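Long-range contacts in GTP cyclohydrolase 1 type 2 homolog (PDB 2YYB), which is of unknown function but belongs to the GTP cyclohydrolase I type 2/NIF3 family and probably binds two divalent metal ions: residues Val155-Gly159 and Phe195-Phe199; Leu184-Pro190 and Asn204-His210; Thr215-Lys219 and Pro232-Leu236. One frame throughout, in Å; residues are numbered along the deposited sequence.

Contact 1: residues Val155-Gly159 and Phe195-Phe199; sequences VHQGG and FHETF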
ATOM      1  N   VAL A 155      32.795 -16.983 -14.484  1.00 39.48           N
ATOM      2  CA  VAL A 155      31.893 -17.627 -15.409  1.00 39.07           C
ATOM      3  C   VAL A 155      31.284 -18.856 -14.770  1.00 38.38           C
ATOM      4  O   VAL A 155      31.982 -19.651 -14.141  1.00 38.15           O
ATOM      5  CB  VAL A 155      32.622 -17.971 -16.750  1.00 40.24           C
ATOM      6  CG1 VAL A 155      34.116 -17.773 -16.589  1.00 40.16           C
ATOM      7  CG2 VAL A 155      32.297 -19.395 -17.206  1.00 38.95           C
ATOM      8  N   HIS A 156      29.965 -18.965 -14.907  1.00 36.96           N
ATOM      9  CA  HIS A 156      29.192 -20.082 -14.390  1.00 38.01           C
ATOM     10  C   HIS A 156      28.555 -20.765 -15.596  1.00 39.57           C
ATOM     11  O   HIS A 156      27.562 -20.280 -16.151  1.00 39.86           O
ATOM     12  CB  HIS A 156      28.097 -19.591 -13.428  1.00 36.27           C
ATOM     13  CG  HIS A 156      28.607 -19.219 -12.067  1.00 35.47           C
ATOM     14  ND1 HIS A 156      27.826 -18.579 -11.131  1.00 33.55           N
ATOM     15  CD2 HIS A 156      29.812 -19.420 -11.478  1.00 34.56           C
ATOM     16  CE1 HIS A 156      28.527 -18.404 -10.023  1.00 35.42           C
ATOM     17  NE2 HIS A 156      29.735 -18.905 -10.209  1.00 34.11           N
ATOM     18  N   GLN A 157      29.142 -21.881 -16.009  1.00 40.29           N
ATOM     19  CA  GLN A 157      28.628 -22.605 -17.155  1.00 43.11           C
ATOM     20  C   GLN A 157      27.709 -23.734 -16.748  1.00 42.77           C
ATOM     21  O   GLN A 157      28.155 -24.751 -16.237  1.00 43.13           O
ATOM     22  CB  GLN A 157      29.775 -23.172 -17.991  1.00 44.25           C
ATOM     23  CG  GLN A 157      29.281 -24.022 -19.142  1.00 45.47           C
ATOM     24  CD  GLN A 157      30.383 -24.718 -19.908  1.00 47.56           C
ATOM     25  OE1 GLN A 157      30.094 -25.481 -20.826  1.00 50.03           O
ATOM     26  NE2 GLN A 157      31.649 -24.460 -19.549  1.00 48.17           N
ATOM     27  N   GLY A 158      26.422 -23.558 -16.982  1.00 43.61           N
ATOM     28  CA  GLY A 158      25.478 -24.596 -16.628  1.00 47.56           C
ATOM     29  C   GLY A 158      24.967 -25.217 -17.906  1.00 49.28           C
ATOM     30  O   GLY A 158      24.544 -26.385 -17.939  1.00 49.17           O
ATOM     31  N   GLY A 159      25.017 -24.404 -18.960  1.00 50.69           N
ATOM     32  CA  GLY A 159      24.583 -24.827 -20.273  1.00 50.84           C
ATOM     33  C   GLY A 159      25.743 -25.094 -21.223  1.00 51.86           C
ATOM     34  O   GLY A 159      26.815 -25.572 -20.824  1.00 49.44           O
ATOM     35  N   PHE A 195      22.964 -18.941  -7.399  1.00 34.96           N
ATOM     36  CA  PHE A 195      23.880 -19.998  -7.782  1.00 34.35           C
ATOM     37  C   PHE A 195      23.184 -21.259  -8.320  1.00 35.06           C
ATOM     38  O   PHE A 195      23.238 -21.541  -9.513  1.00 36.21           O
ATOM     39  CB  PHE A 195      24.745 -20.385  -6.595  1.00 34.74           C
ATOM     40  CG  PHE A 195      25.892 -21.260  -6.961  1.00 35.06           C
ATOM     41  CD1 PHE A 195      26.994 -20.731  -7.627  1.00 35.78           C
ATOM     42  CD2 PHE A 195      25.862 -22.616  -6.680  1.00 33.89           C
ATOM     43  CE1 PHE A 195      28.055 -21.544  -8.007  1.00 35.21           C
ATOM     44  CE2 PHE A 195      26.914 -23.437  -7.055  1.00 33.87           C
ATOM     45  CZ  PHE A 195      28.014 -22.898  -7.721  1.00 34.89           C
ATOM     46  N   HIS A 196      22.532 -22.015  -7.445  1.00 33.34           N
ATOM     47  CA  HIS A 196      21.879 -23.251  -7.857  1.00 33.48           C
ATOM     48  C   HIS A 196      20.890 -23.115  -8.993  1.00 33.29           C
ATOM     49  O   HIS A 196      20.829 -23.974  -9.874  1.00 30.22           O
ATOM     50  CB  HIS A 196      21.229 -23.925  -6.646  1.00 33.11           C
ATOM     51  CG  HIS A 196      22.228 -24.392  -5.634  1.00 36.37           C
ATOM     52  ND1 HIS A 196      23.069 -25.460  -5.865  1.00 36.48           N
ATOM     53  CD2 HIS A 196      22.596 -23.876  -4.436  1.00 34.67           C
ATOM     54  CE1 HIS A 196      23.914 -25.577  -4.856  1.00 37.57           C
ATOM     55  NE2 HIS A 196      23.648 -24.628  -3.976  1.00 36.36           N
ATOM     56  N   GLU A 197      20.124 -22.034  -8.996  1.00 33.39           N
ATOM     57  CA  GLU A 197      19.162 -21.855 -10.065  1.00 35.19           C
ATOM     58  C   GLU A 197      19.906 -21.777 -11.416  1.00 35.47           C
ATOM     59  O   GLU A 197      19.514 -22.423 -12.394  1.00 34.77           O
ATOM     60  CB  GLU A 197      18.342 -20.592  -9.831  1.00 37.06           C
ATOM     61  CG  GLU A 197      17.185 -20.482 -10.784  1.00 44.76           C
ATOM     62  CD  GLU A 197      16.648 -19.068 -10.914  1.00 46.61           C
ATOM     63  OE1 GLU A 197      15.846 -18.829 -11.850  1.00 46.16           O
ATOM     64  OE2 GLU A 197      17.024 -18.210 -10.084  1.00 47.09           O
ATOM     65  N   THR A 198      20.985 -20.999 -11.456  1.00 33.62           N
ATOM     66  CA  THR A 198      21.778 -20.862 -12.665  1.00 34.30           C
ATOM     67  C   THR A 198      22.207 -22.209 -13.293  1.00 34.54           C
ATOM     68  O   THR A 198      22.111 -22.391 -14.503  1.00 34.76           O
ATOM     69  CB  THR A 198      23.036 -20.023 -12.392  1.00 34.02           C
ATOM     70  OG1 THR A 198      22.659 -18.664 -12.226  1.00 33.79           O
ATOM     71  CG2 THR A 198      24.012 -20.114 -13.532  1.00 32.93           C
ATOM     72  N   PHE A 199      22.692 -23.144 -12.490  1.00 32.85           N
ATOM     73  CA  PHE A 199      23.100 -24.416 -13.054  1.00 33.52           C
ATOM     74  C   PHE A 199      21.922 -25.336 -13.372  1.00 34.27           C
ATOM     75  O   PHE A 199      21.827 -25.878 -14.476  1.00 34.30           O
ATOM     76  CB  PHE A 199      24.093 -25.113 -12.132  1.00 31.33           C
ATOM     77  CG  PHE A 199      25.409 -24.395 -12.031  1.00 33.10           C
ATOM     78  CD1 PHE A 199      25.604 -23.387 -11.078  1.00 32.81           C
ATOM     79  CD2 PHE A 199      26.434 -24.666 -12.937  1.00 31.78           C
ATOM     80  CE1 PHE A 199      26.790 -22.662 -11.034  1.00 30.16           C
ATOM     81  CE2 PHE A 199      27.627 -23.940 -12.895  1.00 31.21           C
ATOM     82  CZ  PHE A 199      27.800 -22.938 -11.945  1.00 29.72           C
TER
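His156, Phe195 and Phe199 form an aromatic cluster. It joins an outermost strand of a mixed four-stranded sheet within the chain to the helix that links two inner strands of that sheet. The axes of strand 155-157 and helix 195-199 are 9.0 Å apart at their closest. No hydrogen bond crosses between them.

The ring contacts carry most of the pairing. His156 and Phe195 make a T-shaped (edge-to-face) pair, with centroids 5.2 Å apart and planes at 90°. The CD1-CE1 edge of Phe195 faces the imidazole, and Phe195 CD1 lies 3.7 Å from His156 CE1. Phe199 meets the same imidazole obliquely, with planes at 46°. Its CE1 lies over a face of that ring, toward the rim. Phe195 CG is anti to its own backbone N (chi1 -168°), which helps carry the ring out toward the strand.

Carbon-to-carbon contacts fill in beside the rings. His156 CB meets Phe199 CZ at 3.7 Å and Thr198 CG2 at 4.1 Å. Thr198 OG1 is hydrogen-bonded to the carbonyl O of Val194, just before the helix. Phe195 also packs on Thr240 of the second subunit.

The backbone comes closest at Gly158, whose CA is 4.3 Å from Phe199 CA. Just before it, the carbonyl O of Gln157 sits at the edge of the Phe199 ring, near its plane, 3.5 Å from CE2.

Contact 2: residues Leu184-Pro190 and Asn204-His210; sequences LFVTGEP and NVIYAGH
Thr187 O accepts Ala208 N at 2.9 Å, just past strand 204-207, and has a CA-H...O contact from Tyr207 CA. This is part of the ladder between parallel strands 184-187 and 204-207, the two strands of a beta-alpha-beta unit whose helix is 195-200.

The other rungs follow in register. Phe185 N bonds to Asn204 O, and Ile206 N to Phe185 O at 3.0 Å. Thr187 N gives an almost straight bond to Ile206 O, with 174° at the hydrogen. Beyond the strands, Gly209 N bonds to Gly188 O at 2.9 Å. Gly209 has a positive phi, which suits a residue without a side chain.

Side chains divide between the two faces of the sheet. Phe185 and Val205 lie side by side on one face, with Phe185 CD2 4.0 Å from Val205 CG1. Thr187 and Tyr207 are on the same face, and the Thr187 methyl CG2 touches the Tyr207 ring obliquely. With CG anti to its carbonyl carbon (chi1 -67°), Tyr207 places its ring between Val205 and Pro190. Val205 CG1 lies over one face, toward the rim. Pro190 CB makes a CH-pi contact over the opposite face, 3.5 Å from the centroid and 17° off the normal. On the other face of the sheet, that of Val186 and Ile206, Ile206 CG1 is met by Leu184 CD1 at 3.7 Å.

Two polar ends have partners beyond the two segments. Thr187 OG1 bonds to Val169 O and Gly173 N, and Glu189 OE1 accepts His192 N of the second subunit.

The backbone bonding therefore continues to the residue before His210, a predicted metal ligand, and probably helps fix where that imidazole stands.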
ATOM      1  N   LEU A 184      23.657 -17.271 -23.301  1.00 48.01           N
ATOM      2  CA  LEU A 184      24.540 -16.623 -22.349  1.00 46.28           C
ATOM      3  C   LEU A 184      23.898 -15.373 -21.796  1.00 46.97           C
ATOM      4  O   LEU A 184      23.092 -14.717 -22.470  1.00 47.37           O
ATOM      5  CB  LEU A 184      25.861 -16.242 -23.012  1.00 44.44           C
ATOM      6  CG  LEU A 184      26.781 -15.312 -22.216  1.00 43.49           C
ATOM      7  CD1 LEU A 184      27.100 -15.895 -20.869  1.00 42.43           C
ATOM      8  CD2 LEU A 184      28.060 -15.101 -22.992  1.00 44.61           C
ATOM      9  N   PHE A 185      24.262 -15.060 -20.556  1.00 46.00           N
ATOM     10  CA  PHE A 185      23.771 -13.883 -19.861  1.00 44.18           C
ATOM     11  C   PHE A 185      24.997 -13.182 -19.293  1.00 44.01           C
ATOM     12  O   PHE A 185      25.840 -13.807 -18.637  1.00 44.42           O
ATOM     13  CB  PHE A 185      22.817 -14.284 -18.741  1.00 43.47           C
ATOM     14  CG  PHE A 185      22.328 -13.126 -17.904  1.00 43.50           C
ATOM     15  CD1 PHE A 185      21.651 -12.064 -18.484  1.00 42.37           C
ATOM     16  CD2 PHE A 185      22.510 -13.123 -16.524  1.00 41.28           C
ATOM     17  CE1 PHE A 185      21.158 -11.018 -17.697  1.00 41.34           C
ATOM     18  CE2 PHE A 185      22.020 -12.085 -15.741  1.00 40.78           C
ATOM     19  CZ  PHE A 185      21.343 -11.033 -16.328  1.00 39.90           C
ATOM     20  N   VAL A 186      25.098 -11.890 -19.578  1.00 42.79           N
ATOM     21  CA  VAL A 186      26.212 -11.080 -19.123  1.00 41.79           C
ATOM     22  C   VAL A 186      25.728 -10.033 -18.143  1.00 41.53           C
ATOM     23  O   VAL A 186      24.790  -9.301 -18.434  1.00 41.47           O
ATOM     24  CB  VAL A 186      26.865 -10.335 -20.289  1.00 42.54           C
ATOM     25  CG1 VAL A 186      28.046  -9.507 -19.784  1.00 42.46           C
ATOM     26  CG2 VAL A 186      27.314 -11.327 -21.347  1.00 43.54           C
ATOM     27  N   THR A 187      26.360  -9.965 -16.980  1.00 40.17           N
ATOM     28  CA  THR A 187      25.995  -8.960 -15.999  1.00 40.60           C
ATOM     29  C   THR A 187      27.234  -8.666 -15.162  1.00 40.53           C
ATOM     30  O   THR A 187      28.309  -9.201 -15.443  1.00 42.25           O
ATOM     31  CB  THR A 187      24.785  -9.420 -15.121  1.00 40.67           C
ATOM     32  OG1 THR A 187      24.259  -8.292 -14.408  1.00 40.10           O
ATOM     33  CG2 THR A 187      25.196 -10.493 -14.145  1.00 39.55           C
ATOM     34  N   GLY A 188      27.118  -7.815 -14.152  1.00 39.76           N
ATOM     35  CA  GLY A 188      28.298  -7.515 -13.371  1.00 37.45           C
ATOM     36  C   GLY A 188      28.476  -8.197 -12.028  1.00 37.60           C
ATOM     37  O   GLY A 188      29.495  -8.824 -11.783  1.00 34.84           O
ATOM     38  N   GLU A 189      27.482  -8.088 -11.154  1.00 39.52           N
ATOM     39  CA  GLU A 189      27.610  -8.639  -9.811  1.00 41.38           C
ATOM     40  C   GLU A 189      26.911  -9.969  -9.577  1.00 41.83           C
ATOM     41  O   GLU A 189      25.729 -10.123  -9.885  1.00 42.79           O
ATOM     42  CB  GLU A 189      27.115  -7.599  -8.795  1.00 41.75           C
ATOM     43  CG  GLU A 189      27.965  -7.521  -7.535  1.00 44.70           C
ATOM     44  CD  GLU A 189      27.730  -6.232  -6.725  1.00 46.81           C
ATOM     45  OE1 GLU A 189      28.464  -5.998  -5.734  1.00 46.37           O
ATOM     46  OE2 GLU A 189      26.822  -5.454  -7.079  1.00 46.24           O
ATOM     47  N   PRO A 190      27.644 -10.952  -9.025  1.00 41.57           N
ATOM     48  CA  PRO A 190      27.151 -12.295  -8.718  1.00 42.14           C
ATOM     49  C   PRO A 190      26.482 -12.369  -7.338  1.00 42.53           C
ATOM     50  O   PRO A 190      26.971 -11.785  -6.368  1.00 44.05           O
ATOM     51  CB  PRO A 190      28.421 -13.129  -8.765  1.00 41.76           C
ATOM     52  CG  PRO A 190      29.397 -12.226  -8.117  1.00 39.05           C
ATOM     53  CD  PRO A 190      29.102 -10.898  -8.822  1.00 42.07           C
ATOM     54  N   ASN A 204      24.197 -20.082 -18.846  1.00 36.42           N
ATOM     55  CA  ASN A 204      25.594 -19.703 -18.925  1.00 36.86           C
ATOM     56  C   ASN A 204      25.540 -18.280 -18.415  1.00 36.90           C
ATOM     57  O   ASN A 204      24.716 -17.484 -18.896  1.00 35.54           O
ATOM     58  CB  ASN A 204      26.084 -19.692 -20.372  1.00 39.33           C
ATOM     59  CG  ASN A 204      26.587 -21.043 -20.843  1.00 40.57           C
ATOM     60  OD1 ASN A 204      26.549 -21.332 -22.046  1.00 42.66           O
ATOM     61  ND2 ASN A 204      27.080 -21.871 -19.911  1.00 38.20           N
ATOM     62  N   VAL A 205      26.380 -17.959 -17.437  1.00 35.04           N
ATOM     63  CA  VAL A 205      26.386 -16.607 -16.901  1.00 36.20           C
ATOM     64  C   VAL A 205      27.801 -16.144 -16.665  1.00 36.93           C
ATOM     65  O   VAL A 205      28.614 -16.890 -16.116  1.00 37.35           O
ATOM     66  CB  VAL A 205      25.625 -16.506 -15.549  1.00 36.27           C
ATOM     67  CG1 VAL A 205      25.673 -15.068 -15.032  1.00 34.54           C
ATOM     68  CG2 VAL A 205      24.202 -16.962 -15.715  1.00 34.64           C
ATOM     69  N   ILE A 206      28.097 -14.919 -17.090  1.00 36.49           N
ATOM     70  CA  ILE A 206      29.429 -14.343 -16.891  1.00 37.90           C
ATOM     71  C   ILE A 206      29.273 -13.072 -16.050  1.00 37.58           C
ATOM     72  O   ILE A 206      28.521 -12.163 -16.428  1.00 36.64           O
ATOM     73  CB  ILE A 206      30.114 -13.912 -18.233  1.00 39.48           C
ATOM     74  CG1 ILE A 206      30.257 -15.094 -19.193  1.00 39.96           C
ATOM     75  CG2 ILE A 206      31.491 -13.312 -17.937  1.00 37.52           C
ATOM     76  CD1 ILE A 206      31.308 -16.077 -18.779  1.00 43.43           C
ATOM     77  N   TYR A 207      29.976 -13.016 -14.921  1.00 37.15           N
ATOM     78  CA  TYR A 207      29.947 -11.845 -14.024  1.00 37.53           C
ATOM     79  C   TYR A 207      31.232 -11.057 -14.244  1.00 36.40           C
ATOM     80  O   TYR A 207      32.305 -11.503 -13.855  1.00 34.93           O
ATOM     81  CB  TYR A 207      29.842 -12.289 -12.553  1.00 36.97           C
ATOM     82  CG  TYR A 207      28.520 -12.942 -12.248  1.00 38.62           C
ATOM     83  CD1 TYR A 207      27.335 -12.211 -12.325  1.00 38.68           C
ATOM     84  CD2 TYR A 207      28.434 -14.311 -11.966  1.00 39.67           C
ATOM     85  CE1 TYR A 207      26.094 -12.825 -12.137  1.00 38.94           C
ATOM     86  CE2 TYR A 207      27.188 -14.933 -11.774  1.00 37.56           C
ATOM     87  CZ  TYR A 207      26.032 -14.180 -11.867  1.00 38.07           C
ATOM     88  OH  TYR A 207      24.803 -14.769 -11.730  1.00 38.32           O
ATOM     89  N   ALA A 208      31.119  -9.886 -14.868  1.00 36.39           N
ATOM     90  CA  ALA A 208      32.300  -9.080 -15.164  1.00 36.44           C
ATOM     91  C   ALA A 208      32.564  -7.871 -14.256  1.00 36.68           C
ATOM     92  O   ALA A 208      33.382  -7.004 -14.591  1.00 37.07           O
ATOM     93  CB  ALA A 208      32.252  -8.643 -16.623  1.00 36.39           C
ATOM     94  N   GLY A 209      31.885  -7.818 -13.112  1.00 36.40           N
ATOM     95  CA  GLY A 209      32.081  -6.724 -12.175  1.00 36.61           C
ATOM     96  C   GLY A 209      31.016  -5.652 -12.272  1.00 38.02           C
ATOM     97  O   GLY A 209      30.615  -5.286 -13.370  1.00 38.87           O
ATOM     98  N   HIS A 210      30.539  -5.154 -11.135  1.00 38.32           N
ATOM     99  CA  HIS A 210      29.523  -4.110 -11.157  1.00 40.28           C
ATOM    100  C   HIS A 210      30.178  -2.815 -11.654  1.00 39.75           C
ATOM    101  O   HIS A 210      29.623  -2.103 -12.493  1.00 39.83           O
ATOM    102  CB  HIS A 210      28.935  -3.910  -9.756  1.00 42.31           C
ATOM    103  CG  HIS A 210      27.625  -3.184  -9.742  1.00 43.81           C
ATOM    104  ND1 HIS A 210      27.424  -1.991 -10.402  1.00 45.86           N
ATOM    105  CD2 HIS A 210      26.461  -3.465  -9.109  1.00 45.25           C
ATOM    106  CE1 HIS A 210      26.191  -1.567 -10.174  1.00 47.30           C
ATOM    107  NE2 HIS A 210      25.586  -2.444  -9.392  1.00 46.67           N
TER

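Contact 3: residues Thr215-Lys219 and Pro232-Leu236; sequences TFGVK and PWVFL
Lys219 and Phe235 mark the closest backbone approach, with their CA atoms 7.0 Å apart, and no hydrogen bond crosses between helix and strand. The contact is made by side chains instead. Trp233 and Phe235, two apart in the strand, both direct their CB atoms toward the helix.

Lys219 carries most of the contact. Its chain is extended beyond CG (chi2 -176°) and passes over one face of the Phe235 ring. CE sits almost above the ring centre, 3.5 Å from the centroid and 6° off the normal, in a CH-pi contact. NZ lies farther out over the same face, 4.5 Å from the centroid and 15° off the normal, and makes a cation-pi interaction.

Other groups meet the ring round its rim. Val218 CG2 lies at its edge, 4.2 Å from Phe235 CE1. Thr215 OG1 approaches Phe235 CZ obliquely at 3.7 Å. With an alanine here instead of Phe235, the Lys219 ammonium would probably lose its aromatic partner and a gap would open beside Val218.

Trp233 takes the base of the lysine. Its CH2 is 4.1 Å from Lys219 CB, and Lys219 O lies over one face of the indole.

Helix 216-229 thus packs on a mixed five-stranded sheet through the strand that follows it, 233-235. Trp233 also packs on Ala222, Ala223 and Glu226, farther along the helix. Strand 233-235 is outermost within the chain and pairs with strand 39-42, where Val218 touches Ala41.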
ATOM      1  N   THR A 215      30.963   1.164 -16.498  1.00 40.39           N
ATOM      2  CA  THR A 215      32.027   2.113 -16.840  1.00 39.20           C
ATOM      3  C   THR A 215      31.776   2.697 -18.241  1.00 41.11           C
ATOM      4  O   THR A 215      32.181   3.816 -18.560  1.00 41.41           O
ATOM      5  CB  THR A 215      33.395   1.366 -16.899  1.00 37.07           C
ATOM      6  OG1 THR A 215      34.336   1.998 -16.048  1.00 35.25           O
ATOM      7  CG2 THR A 215      33.951   1.344 -18.311  1.00 35.05           C
ATOM      8  N   PHE A 216      31.105   1.907 -19.071  1.00 42.70           N
ATOM      9  CA  PHE A 216      30.831   2.247 -20.465  1.00 43.20           C
ATOM     10  C   PHE A 216      29.834   3.363 -20.785  1.00 42.10           C
ATOM     11  O   PHE A 216      29.969   4.031 -21.802  1.00 44.27           O
ATOM     12  CB  PHE A 216      30.434   0.960 -21.198  1.00 43.13           C
ATOM     13  CG  PHE A 216      31.472  -0.118 -21.098  1.00 43.84           C
ATOM     14  CD1 PHE A 216      32.623  -0.074 -21.892  1.00 43.45           C
ATOM     15  CD2 PHE A 216      31.345  -1.139 -20.154  1.00 42.34           C
ATOM     16  CE1 PHE A 216      33.640  -1.036 -21.740  1.00 44.20           C
ATOM     17  CE2 PHE A 216      32.351  -2.102 -19.993  1.00 40.37           C
ATOM     18  CZ  PHE A 216      33.499  -2.053 -20.782  1.00 42.43           C
ATOM     19  N   GLY A 217      28.832   3.564 -19.948  1.00 40.70           N
ATOM     20  CA  GLY A 217      27.871   4.615 -20.229  1.00 40.75           C
ATOM     21  C   GLY A 217      28.441   6.023 -20.066  1.00 40.67           C
ATOM     22  O   GLY A 217      28.488   6.810 -21.035  1.00 39.64           O
ATOM     23  N   VAL A 218      28.868   6.337 -18.840  1.00 39.70           N
ATOM     24  CA  VAL A 218      29.428   7.645 -18.535  1.00 39.02           C
ATOM     25  C   VAL A 218      30.450   8.019 -19.594  1.00 39.18           C
ATOM     26  O   VAL A 218      30.381   9.110 -20.141  1.00 37.45           O
ATOM     27  CB  VAL A 218      30.084   7.721 -17.094  1.00 36.60           C
ATOM     28  CG1 VAL A 218      29.015   7.709 -16.048  1.00 34.86           C
ATOM     29  CG2 VAL A 218      31.037   6.588 -16.864  1.00 34.59           C
ATOM     30  N   LYS A 219      31.370   7.113 -19.914  1.00 40.17           N
ATOM     31  CA  LYS A 219      32.365   7.432 -20.938  1.00 41.68           C
ATOM     32  C   LYS A 219      31.707   7.799 -22.265  1.00 42.29           C
ATOM     33  O   LYS A 219      31.990   8.857 -22.826  1.00 42.46           O
ATOM     34  CB  LYS A 219      33.353   6.281 -21.145  1.00 40.41           C
ATOM     35  CG  LYS A 219      34.366   6.120 -20.016  1.00 42.16           C
ATOM     36  CD  LYS A 219      35.377   5.018 -20.327  1.00 42.78           C
ATOM     37  CE  LYS A 219      36.383   4.836 -19.200  1.00 44.05           C
ATOM     38  NZ  LYS A 219      37.319   3.711 -19.503  1.00 45.81           N
ATOM     39  N   PRO A 232      35.538  19.446 -23.404  1.00 38.78           N
ATOM     40  CA  PRO A 232      36.557  18.426 -23.177  1.00 39.77           C
ATOM     41  C   PRO A 232      36.114  17.620 -21.946  1.00 41.35           C
ATOM     42  O   PRO A 232      35.304  18.101 -21.142  1.00 40.83           O
ATOM     43  CB  PRO A 232      37.805  19.251 -22.901  1.00 37.96           C
ATOM     44  CG  PRO A 232      37.245  20.492 -22.251  1.00 37.69           C
ATOM     45  CD  PRO A 232      36.062  20.791 -23.125  1.00 38.05           C
ATOM     46  N   TRP A 233      36.621  16.401 -21.793  1.00 42.12           N
ATOM     47  CA  TRP A 233      36.238  15.613 -20.633  1.00 42.34           C
ATOM     48  C   TRP A 233      37.356  14.723 -20.130  1.00 41.28           C
ATOM     49  O   TRP A 233      38.328  14.474 -20.833  1.00 41.85           O
ATOM     50  CB  TRP A 233      34.986  14.772 -20.926  1.00 43.36           C
ATOM     51  CG  TRP A 233      35.168  13.678 -21.943  1.00 45.81           C
ATOM     52  CD1 TRP A 233      35.192  13.819 -23.296  1.00 46.27           C
ATOM     53  CD2 TRP A 233      35.370  12.275 -21.683  1.00 45.73           C
ATOM     54  NE1 TRP A 233      35.394  12.597 -23.899  1.00 47.01           N
ATOM     55  CE2 TRP A 233      35.511  11.632 -22.933  1.00 45.84           C
ATOM     56  CE3 TRP A 233      35.446  11.501 -20.515  1.00 44.93           C
ATOM     57  CZ2 TRP A 233      35.726  10.248 -23.053  1.00 46.39           C
ATOM     58  CZ3 TRP A 233      35.660  10.114 -20.635  1.00 45.90           C
ATOM     59  CH2 TRP A 233      35.797   9.508 -21.898  1.00 45.17           C
ATOM     60  N   VAL A 234      37.213  14.271 -18.892  1.00 40.44           N
ATOM     61  CA  VAL A 234      38.183  13.390 -18.264  1.00 39.54           C
ATOM     62  C   VAL A 234      37.432  12.283 -17.521  1.00 39.03           C
ATOM     63  O   VAL A 234      36.327  12.501 -17.039  1.00 38.35           O
ATOM     64  CB  VAL A 234      39.053  14.162 -17.266  1.00 38.76           C
ATOM     65  CG1 VAL A 234      38.177  14.844 -16.235  1.00 39.46           C
ATOM     66  CG2 VAL A 234      40.016  13.217 -16.588  1.00 40.21           C
ATOM     67  N   PHE A 235      38.014  11.088 -17.452  1.00 39.07           N
ATOM     68  CA  PHE A 235      37.371   9.992 -16.737  1.00 38.22           C
ATOM     69  C   PHE A 235      38.012   9.877 -15.363  1.00 37.33           C
ATOM     70  O   PHE A 235      39.231   9.777 -15.241  1.00 35.39           O
ATOM     71  CB  PHE A 235      37.517   8.660 -17.483  1.00 36.32           C
ATOM     72  CG  PHE A 235      36.959   7.472 -16.724  1.00 35.76           C
ATOM     73  CD1 PHE A 235      35.589   7.316 -16.546  1.00 35.60           C
ATOM     74  CD2 PHE A 235      37.809   6.512 -16.177  1.00 35.71           C
ATOM     75  CE1 PHE A 235      35.074   6.216 -15.836  1.00 33.98           C
ATOM     76  CE2 PHE A 235      37.304   5.414 -15.464  1.00 33.31           C
ATOM     77  CZ  PHE A 235      35.940   5.266 -15.295  1.00 32.95           C
ATOM     78  N   LEU A 236      37.167   9.910 -14.336  1.00 37.68           N
ATOM     79  CA  LEU A 236      37.607   9.812 -12.948  1.00 38.77           C
ATOM     80  C   LEU A 236      37.441   8.357 -12.533  1.00 39.58           C
ATOM     81  O   LEU A 236      36.325   7.870 -12.400  1.00 40.48           O
ATOM     82  CB  LEU A 236      36.769  10.758 -12.080  1.00 36.35           C
ATOM     83  CG  LEU A 236      36.858  12.213 -12.563  1.00 35.35           C
ATOM     84  CD1 LEU A 236      36.028  13.102 -11.704  1.00 34.28           C
ATOM     85  CD2 LEU A 236      38.295  12.681 -12.544  1.00 33.77           C
TER

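Contacts 1 and 2 share one sheet, in which strands 154-157 and 204-207 are neighbours. Their centres are 11 Å apart. His156 N and Val205 O, 2.8 Å apart, probably form a hydrogen bond between them. Both also touch the second subunit. Contact 3 belongs to the other sheet. Its centre is 33 Å from that of contact 1 and 22 Å from that of contact 2, whose nearest atoms are about 5 Å away, without touching. Contact 2 supplies His210, a predicted ligand of the first metal, its side chain about 3 Å from those of Glu214 and His65. The Val218 side chain of contact 3 is about 4 Å from that of His64, a predicted ligand of the second.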